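Local coordinates for protein sugar isomerase (Sinorhizobium meliloti, PDB 3QC0) that binds zinc in a xylose isomerase-like TIM barrel and is probably a sugar isomerase, at residues Leu47-Ala50 with Gly51-Arg55; Phe250-Asp253 with Asn254-Arg258; Ala12-Arg15 with Glu16-Phe20. One frame throughout, in Å; residues are numbered along the deposited sequence. Where two conformers were deposited one is given.

Interaction 1: Leu47-Ala50 with Gly51-Arg55; sequences LGEA and GRIVR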
loop_
_atom_site.group_PDB
_atom_site.type_symbol
_atom_site.label_atom_id
_atom_site.label_comp_id
_atom_site.label_asym_id
_atom_site.label_seq_id
_atom_site.Cartn_x
_atom_site.Cartn_y
_atom_site.Cartn_z
ATOM N N LEU A 47 -26.991 9.520 20.781
ATOM C CA LEU A 47 -26.643 8.196 21.277
ATOM C C LEU A 47 -27.798 7.462 21.917
ATOM O O LEU A 47 -27.953 6.262 21.718
ATOM C CB LEU A 47 -25.476 8.288 22.277
ATOM C CG LEU A 47 -24.943 6.985 22.882
ATOM C CD1 LEU A 47 -24.388 6.054 21.780
ATOM C CD2 LEU A 47 -23.855 7.273 23.927
ATOM N N GLY A 48 -28.649 8.173 22.671
ATOM C CA GLY A 48 -29.758 7.502 23.329
ATOM C C GLY A 48 -30.775 6.947 22.354
ATOM O O GLY A 48 -31.234 5.811 22.493
ATOM N N GLU A 49 -31.115 7.736 21.343
ATOM C CA GLU A 49 -32.042 7.283 20.317
ATOM C C GLU A 49 -31.417 6.162 19.498
ATOM O O GLU A 49 -32.074 5.174 19.179
ATOM C CB GLU A 49 -32.472 8.454 19.419
ATOM C CG GLU A 49 -33.426 8.105 18.310
ATOM C CD GLU A 49 -34.772 7.518 18.765
ATOM O OE1 GLU A 49 -35.111 7.583 19.966
ATOM O OE2 GLU A 49 -35.467 6.951 17.905
ATOM N N ALA A 50 -30.128 6.286 19.183
ATOM C CA ALA A 50 -29.505 5.219 18.450
ATOM C C ALA A 50 -29.590 3.908 19.222
ATOM O O ALA A 50 -29.882 2.890 18.658
ATOM C CB ALA A 50 -28.003 5.583 18.101
ATOM N N GLY A 51 -29.295 3.915 20.515
ATOM C CA GLY A 51 -29.356 2.672 21.298
ATOM C C GLY A 51 -30.788 2.144 21.448
ATOM O O GLY A 51 -31.016 0.934 21.498
ATOM N N ARG A 52 -31.757 3.048 21.524
ATOM C CA ARG A 52 -33.159 2.617 21.583
ATOM C C ARG A 52 -33.535 1.849 20.312
ATOM O O ARG A 52 -34.129 0.765 20.397
ATOM C CB ARG A 52 -34.075 3.813 21.774
ATOM C CG ARG A 52 -35.551 3.402 21.966
ATOM C CD ARG A 52 -36.532 4.560 21.722
ATOM N NE ARG A 52 -36.612 4.968 20.315
ATOM C CZ ARG A 52 -37.189 4.265 19.335
ATOM N NH1 ARG A 52 -37.762 3.087 19.576
ATOM N NH2 ARG A 52 -37.186 4.742 18.097
ATOM N N ILE A 53 -33.156 2.396 19.146
ATOM C CA ILE A 53 -33.389 1.740 17.852
ATOM C C ILE A 53 -32.680 0.398 17.802
ATOM O O ILE A 53 -33.240 -0.611 17.395
ATOM C CB ILE A 53 -32.924 2.616 16.675
ATOM C CG1 ILE A 53 -33.798 3.865 16.568
ATOM C CG2 ILE A 53 -32.891 1.807 15.353
ATOM C CD1 ILE A 53 -33.296 4.935 15.616
ATOM N N VAL A 54 -31.408 0.380 18.217
ATOM C CA VAL A 54 -30.701 -0.887 18.282
ATOM C C VAL A 54 -31.417 -1.950 19.127
ATOM O O VAL A 54 -31.598 -3.086 18.686
ATOM C CB VAL A 54 -29.239 -0.671 18.799
ATOM C CG1 VAL A 54 -28.594 -1.992 19.176
ATOM C CG2 VAL A 54 -28.456 0.120 17.735
ATOM N N ARG A 55 -31.824 -1.575 20.339
ATOM C CA ARG A 55 -32.431 -2.545 21.246
ATOM C C ARG A 55 -33.852 -2.928 20.769
ATOM O O ARG A 55 -34.201 -4.077 20.841
ATOM C CB ARG A 55 -32.433 -2.041 22.704
ATOM C CG ARG A 55 -31.007 -2.065 23.349
ATOM C CD ARG A 55 -31.011 -1.619 24.808
ATOM N NE ARG A 55 -31.565 -0.274 24.947
ATOM C CZ ARG A 55 -30.877 0.869 24.861
ATOM N NH1 ARG A 55 -29.559 0.886 24.637
ATOM N NH2 ARG A 55 -31.535 2.022 24.990
#
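An i to i+3 salt bridge on the outer surface of a TIM-barrel helix joins Glu49 and Arg52 within helix 47-57. The arginine grips side-on with two nitrogens: NE donates to Glu49 OE1 at 3.0 Å and NH2 to Glu49 OE2 at 2.8 Å. Both oxygens lie close to the guanidinium plane and are met on their syn sides, but the donors stand out of the carboxylate plane because the two flat groups are turned 40° apart. Each chain leaves the helix with CG anti to its backbone N. Glu49 then bends at chi2 (60°) and Arg52 at chi3 (69°), which brings the two ends side by side, pointing the same way. Ile53, one residue on, sets CD1 3.7 Å from Glu49 OE2, an apolar flank to the ion pair. Beneath, the i to i+4 ladder is regular, as in Val54 N to Ala50 O at 3.0 Å. Gly51 O lies 3.3 Å above the centre of the Arg55 guanidinium, whose NH1 forms a salt bridge with Glu94. On the buried side, Ala50 packs on Val42 and Ile45 of helix 39-45 and, with Ile53, on Phe20 of helix 20-29.

Interaction 2: Phe250-Asp253 with Asn254-Arg258; sequences FSAD and NWWKR
Trp256 lays one indole face over the backbone of Phe250 and Ser251: Ser251 N stands 3.6 Å above the ring plane, over its centre, while Phe250 C lies toward the rim. At the six-membered end, Trp256 CZ2 comes within 3.8 Å of Phe250 CB, the two side chains running alongside and pointing the same way. Ser251 accepts at two atoms. Its carbonyl O takes Trp256 N at 3.0 Å and a weak bond from Asn254 N, and its OG accepts Trp255 N at 3.1 Å; chi1 of 179° turns that hydroxyl toward the following turn. Lys257, extended beyond CG, passes Ala252 O; in the conformer given, its NZ lies 3.5 Å from Asp253 OD1, a long salt bridge, and reaches Asp253 O through a water, both links being tentative.

Further out, Asn254 OD1 takes Arg258 NH1 at 2.9 Å on a lone pair in the carbonyl plane. Trp255 CZ3 lies 3.3 Å above the plane of that guanidinium, over its centre, consistent with the Asn254 bond holding the group there, while Glu262 takes its NH2. Trp256 NE1 donates to Ala12 O, and Arg15 makes a cation-pi contact with the Trp256 ring. This is the loop after the last barrel strand, 245-247; it begins just beyond the zinc ligand Glu248, as expected of a TIM barrel that carries its metal site at the C-terminal ends of the strands.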
loop_
_atom_site.group_PDB
_atom_site.type_symbol
_atom_site.label_atom_id
_atom_site.label_comp_id
_atom_site.label_asym_id
_atom_site.label_seq_id
_atom_site.Cartn_x
_atom_site.Cartn_y
_atom_site.Cartn_z
ATOM N N PHE A 250 -16.890 2.888 0.226
ATOM C CA PHE A 250 -16.805 4.323 -0.000
ATOM C C PHE A 250 -16.743 4.523 -1.517
ATOM O O PHE A 250 -15.747 4.143 -2.134
ATOM C CB PHE A 250 -15.550 4.967 0.637
ATOM C CG PHE A 250 -15.256 4.559 2.072
ATOM C CD1 PHE A 250 -16.233 4.172 2.957
ATOM C CD2 PHE A 250 -13.959 4.653 2.550
ATOM C CE1 PHE A 250 -15.911 3.802 4.273
ATOM C CE2 PHE A 250 -13.645 4.294 3.858
ATOM C CZ PHE A 250 -14.630 3.846 4.717
ATOM N N SER A 251 -17.795 5.061 -2.137
ATOM C CA SER A 251 -17.856 5.161 -3.609
ATOM C C SER A 251 -18.504 6.466 -4.048
ATOM O O SER A 251 -19.715 6.519 -4.316
ATOM C CB SER A 251 -18.590 3.966 -4.206
ATOM O OG SER A 251 -18.674 4.058 -5.636
ATOM N N ALA A 252 -17.688 7.498 -4.160
ATOM C CA ALA A 252 -18.193 8.851 -4.376
ATOM C C ALA A 252 -18.899 8.989 -5.711
ATOM O O ALA A 252 -19.851 9.769 -5.809
ATOM C CB ALA A 252 -17.068 9.881 -4.272
ATOM N N ASP A 253 -18.446 8.281 -6.727
ATOM C CA ASP A 253 -18.976 8.481 -8.095
ATOM C C ASP A 253 -19.895 7.376 -8.577
ATOM O O ASP A 253 -20.408 7.453 -9.706
ATOM C CB ASP A 253 -17.810 8.647 -9.072
ATOM C CG ASP A 253 -17.114 10.006 -8.915
ATOM O OD1 ASP A 253 -17.743 10.956 -8.359
ATOM O OD2 ASP A 253 -15.943 10.127 -9.363
ATOM N N ASN A 254 -20.149 6.376 -7.740
ATOM C CA ASN A 254 -21.036 5.283 -8.094
ATOM C C ASN A 254 -22.066 5.005 -6.984
ATOM O O ASN A 254 -23.150 5.605 -6.989
ATOM C CB ASN A 254 -20.246 4.023 -8.507
ATOM C CG ASN A 254 -21.124 2.933 -9.072
ATOM O OD1 ASN A 254 -22.323 3.143 -9.303
ATOM N ND2 ASN A 254 -20.546 1.757 -9.314
ATOM N N TRP A 255 -21.753 4.169 -6.009
ATOM C CA TRP A 255 -22.773 3.671 -5.071
ATOM C C TRP A 255 -23.362 4.751 -4.183
ATOM O O TRP A 255 -24.562 4.679 -3.852
ATOM C CB TRP A 255 -22.247 2.489 -4.248
ATOM C CG TRP A 255 -21.799 1.418 -5.157
ATOM C CD1 TRP A 255 -20.493 1.094 -5.492
ATOM C CD2 TRP A 255 -22.629 0.551 -5.920
ATOM N NE1 TRP A 255 -20.493 0.092 -6.406
ATOM C CE2 TRP A 255 -21.776 -0.259 -6.712
ATOM C CE3 TRP A 255 -24.014 0.404 -6.050
ATOM C CZ2 TRP A 255 -22.259 -1.238 -7.562
ATOM C CZ3 TRP A 255 -24.491 -0.563 -6.894
ATOM C CH2 TRP A 255 -23.629 -1.378 -7.637
ATOM N N TRP A 256 -22.599 5.786 -3.870
ATOM C CA TRP A 256 -23.138 6.885 -3.063
ATOM C C TRP A 256 -24.114 7.761 -3.857
ATOM O O TRP A 256 -24.789 8.575 -3.248
ATOM C CB TRP A 256 -22.045 7.792 -2.485
ATOM C CG TRP A 256 -21.297 7.182 -1.321
ATOM C CD1 TRP A 256 -21.595 6.026 -0.669
ATOM C CD2 TRP A 256 -20.141 7.720 -0.681
ATOM N NE1 TRP A 256 -20.690 5.811 0.357
ATOM C CE2 TRP A 256 -19.788 6.837 0.368
ATOM C CE3 TRP A 256 -19.371 8.854 -0.882
ATOM C CZ2 TRP A 256 -18.694 7.059 1.193
ATOM C CZ3 TRP A 256 -18.290 9.083 -0.066
ATOM C CH2 TRP A 256 -17.968 8.183 0.979
ATOM N N LYS A 257 -24.125 7.607 -5.179
ATOM C CA LYS A 257 -25.004 8.399 -6.060
ATOM C C LYS A 257 -26.253 7.618 -6.459
ATOM O O LYS A 257 -27.089 8.119 -7.241
ATOM C CB LYS A 257 -24.234 8.838 -7.309
ATOM C CG LYS A 257 -23.204 9.934 -7.059
ATOM C CD LYS A 257 -22.484 10.342 -8.346
ATOM C CE LYS A 257 -21.737 11.664 -8.162
ATOM N NZ LYS A 257 -20.930 12.036 -9.354
ATOM N N ARG A 258 -26.407 6.403 -5.936
ATOM C CA ARG A 258 -27.527 5.539 -6.292
ATOM C C ARG A 258 -28.537 5.397 -5.142
ATOM O O ARG A 258 -28.199 5.636 -3.991
ATOM C CB ARG A 258 -26.994 4.178 -6.732
ATOM C CG ARG A 258 -26.239 4.302 -8.063
ATOM C CD ARG A 258 -25.352 3.159 -8.387
ATOM N NE ARG A 258 -26.065 1.968 -8.808
ATOM C CZ ARG A 258 -25.549 1.018 -9.582
ATOM N NH1 ARG A 258 -24.300 1.101 -10.019
ATOM N NH2 ARG A 258 -26.283 -0.033 -9.918
HETATM O O HOH W 1 -21.090 9.916 -11.051
#

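Interaction 3: Ala12-Arg15 with Glu16-Phe20; sequences ATIR and EQCGF
Arg15 and Glu16 are sequence neighbours whose side chains run alongside each other and meet at Arg15 NH1 and Glu16 OE2, 2.8 Å apart, in a salt bridge. The oxygen sits in the guanidinium plane, but it is met on its anti side and 31° out of the carboxylate plane, the two planes being 41° apart. A single nitrogen makes this grip. Arg15 gets there from a chi1 of 62°, with CG between the backbone N and the carbonyl carbon, and by bending at chi2 and chi3; Glu16 folds at chi2 to meet it.

The chain here is the loop between the first barrel strand, 7-10, and helix 20-29, a β-to-α connection of the TIM barrel, with Gly19 at the N-cap of that helix. Ile14 O anchors the turn: Gln17 N approaches it at 3.3 Å from above the carbonyl plane, and Cys18 N adds a weak bond at 3.1 Å.

Gln17 curls back over the turn through its bend at chi2, bringing OE1 to 3.2 Å from Ile14 C and into a weak bond with Glu16 N, while NE2 donates to Arg258 O. Ile14 CD1 packs against Cys18 SG at 4.0 Å, and Ala23 of helix 20-29 touches both residues. A water donates to Arg15 O and, at 2.7 Å, to Cys18 O, tying the two carbonyls together.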
loop_
_atom_site.group_PDB
_atom_site.type_symbol
_atom_site.label_atom_id
_atom_site.label_comp_id
_atom_site.label_asym_id
_atom_site.label_seq_id
_atom_site.Cartn_x
_atom_site.Cartn_y
_atom_site.Cartn_z
ATOM N N ALA A 12 -21.321 3.513 6.273
ATOM C CA ALA A 12 -20.634 4.336 5.280
ATOM C C ALA A 12 -21.114 4.001 3.874
ATOM O O ALA A 12 -21.103 4.846 2.987
ATOM C CB ALA A 12 -19.121 4.135 5.357
ATOM N N THR A 13 -21.526 2.765 3.673
ATOM C CA THR A 13 -21.951 2.285 2.357
ATOM C C THR A 13 -23.094 3.102 1.760
ATOM O O THR A 13 -23.158 3.281 0.536
ATOM C CB THR A 13 -22.311 0.797 2.442
ATOM O OG1 THR A 13 -21.126 0.092 2.822
ATOM C CG2 THR A 13 -22.799 0.199 1.104
ATOM N N ILE A 14 -23.949 3.635 2.636
ATOM C CA ILE A 14 -25.088 4.471 2.180
ATOM C C ILE A 14 -25.091 5.801 2.932
ATOM O O ILE A 14 -26.162 6.374 3.275
ATOM C CB ILE A 14 -26.462 3.698 2.290
ATOM C CG1 ILE A 14 -26.649 3.074 3.668
ATOM C CG2 ILE A 14 -26.577 2.629 1.162
ATOM C CD1 ILE A 14 -28.090 2.495 3.910
ATOM N N ARG A 15 -23.900 6.335 3.175
ATOM C CA ARG A 15 -23.749 7.501 4.026
ATOM C C ARG A 15 -24.260 8.787 3.389
ATOM O O ARG A 15 -24.624 9.703 4.117
ATOM C CB ARG A 15 -22.281 7.703 4.453
ATOM C CG ARG A 15 -21.344 7.952 3.286
ATOM C CD ARG A 15 -20.863 9.357 3.172
ATOM N NE ARG A 15 -20.125 9.779 4.348
ATOM C CZ ARG A 15 -19.692 11.026 4.540
ATOM N NH1 ARG A 15 -19.909 11.969 3.619
ATOM N NH2 ARG A 15 -19.032 11.342 5.656
ATOM N N GLU A 16 -24.271 8.868 2.060
ATOM C CA GLU A 16 -24.721 10.098 1.397
ATOM C C GLU A 16 -26.250 10.133 1.368
ATOM O O GLU A 16 -26.851 11.219 1.398
ATOM C CB GLU A 16 -24.154 10.233 -0.022
ATOM C CG GLU A 16 -22.646 10.558 -0.069
ATOM C CD GLU A 16 -22.307 11.937 0.499
ATOM O OE1 GLU A 16 -23.078 12.905 0.287
ATOM O OE2 GLU A 16 -21.262 12.082 1.139
ATOM N N GLN A 17 -26.850 8.944 1.365
ATOM C CA GLN A 17 -28.295 8.782 1.149
ATOM C C GLN A 17 -29.107 8.773 2.422
ATOM O O GLN A 17 -30.271 9.167 2.407
ATOM C CB GLN A 17 -28.560 7.465 0.426
ATOM C CG GLN A 17 -27.847 7.353 -0.931
ATOM C CD GLN A 17 -26.528 6.572 -0.884
ATOM O OE1 GLN A 17 -25.673 6.803 0.002
ATOM N NE2 GLN A 17 -26.367 5.641 -1.823
ATOM N N CYS A 18 -28.512 8.320 3.519
ATOM C CA CYS A 18 -29.246 7.970 4.715
ATOM C C CYS A 18 -28.536 8.375 5.969
ATOM O O CYS A 18 -27.347 8.088 6.123
ATOM C CB CYS A 18 -29.506 6.461 4.812
ATOM S SG CYS A 18 -30.346 5.705 3.423
ATOM N N GLY A 19 -29.280 8.971 6.892
ATOM C CA GLY A 19 -28.827 9.052 8.260
ATOM C C GLY A 19 -29.108 7.734 8.953
ATOM O O GLY A 19 -29.584 6.782 8.342
ATOM N N PHE A 20 -28.852 7.688 10.256
ATOM C CA PHE A 20 -28.887 6.421 11.001
ATOM C C PHE A 20 -30.229 5.689 10.955
ATOM O O PHE A 20 -30.290 4.493 10.690
ATOM C CB PHE A 20 -28.495 6.693 12.475
ATOM C CG PHE A 20 -28.395 5.462 13.325
ATOM C CD1 PHE A 20 -29.490 4.926 13.956
ATOM C CD2 PHE A 20 -27.148 4.870 13.564
ATOM C CE1 PHE A 20 -29.378 3.788 14.735
ATOM C CE2 PHE A 20 -27.029 3.747 14.318
ATOM C CZ PHE A 20 -28.133 3.203 14.964
HETATM O O HOH W 2 -25.059 9.243 7.045
#

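In the fold
Interactions 2 and 3 form a pair of neighbouring loops, after the last and first barrel strands, with centres about 10 Å apart. Trp256 NE1 lies 2.8 Å from Ala12 O, and Arg258 O lies 2.8 Å from Gln17 NE2, so two polar links join them. Both loops border the zinc site without supplying a ligand from these segments: the side chains of Phe250 and Glu248 are about 4 Å apart, as expected two residues on, and that of Thr13 is about 5 Å from Glu248's and about 9 Å from the zinc ion. Interaction 1 lies away from that site, its centre about 27 Å from that of interaction 2. It meets interaction 3 through Phe20, whose CZ lies 3.9 Å from Ala50 CB.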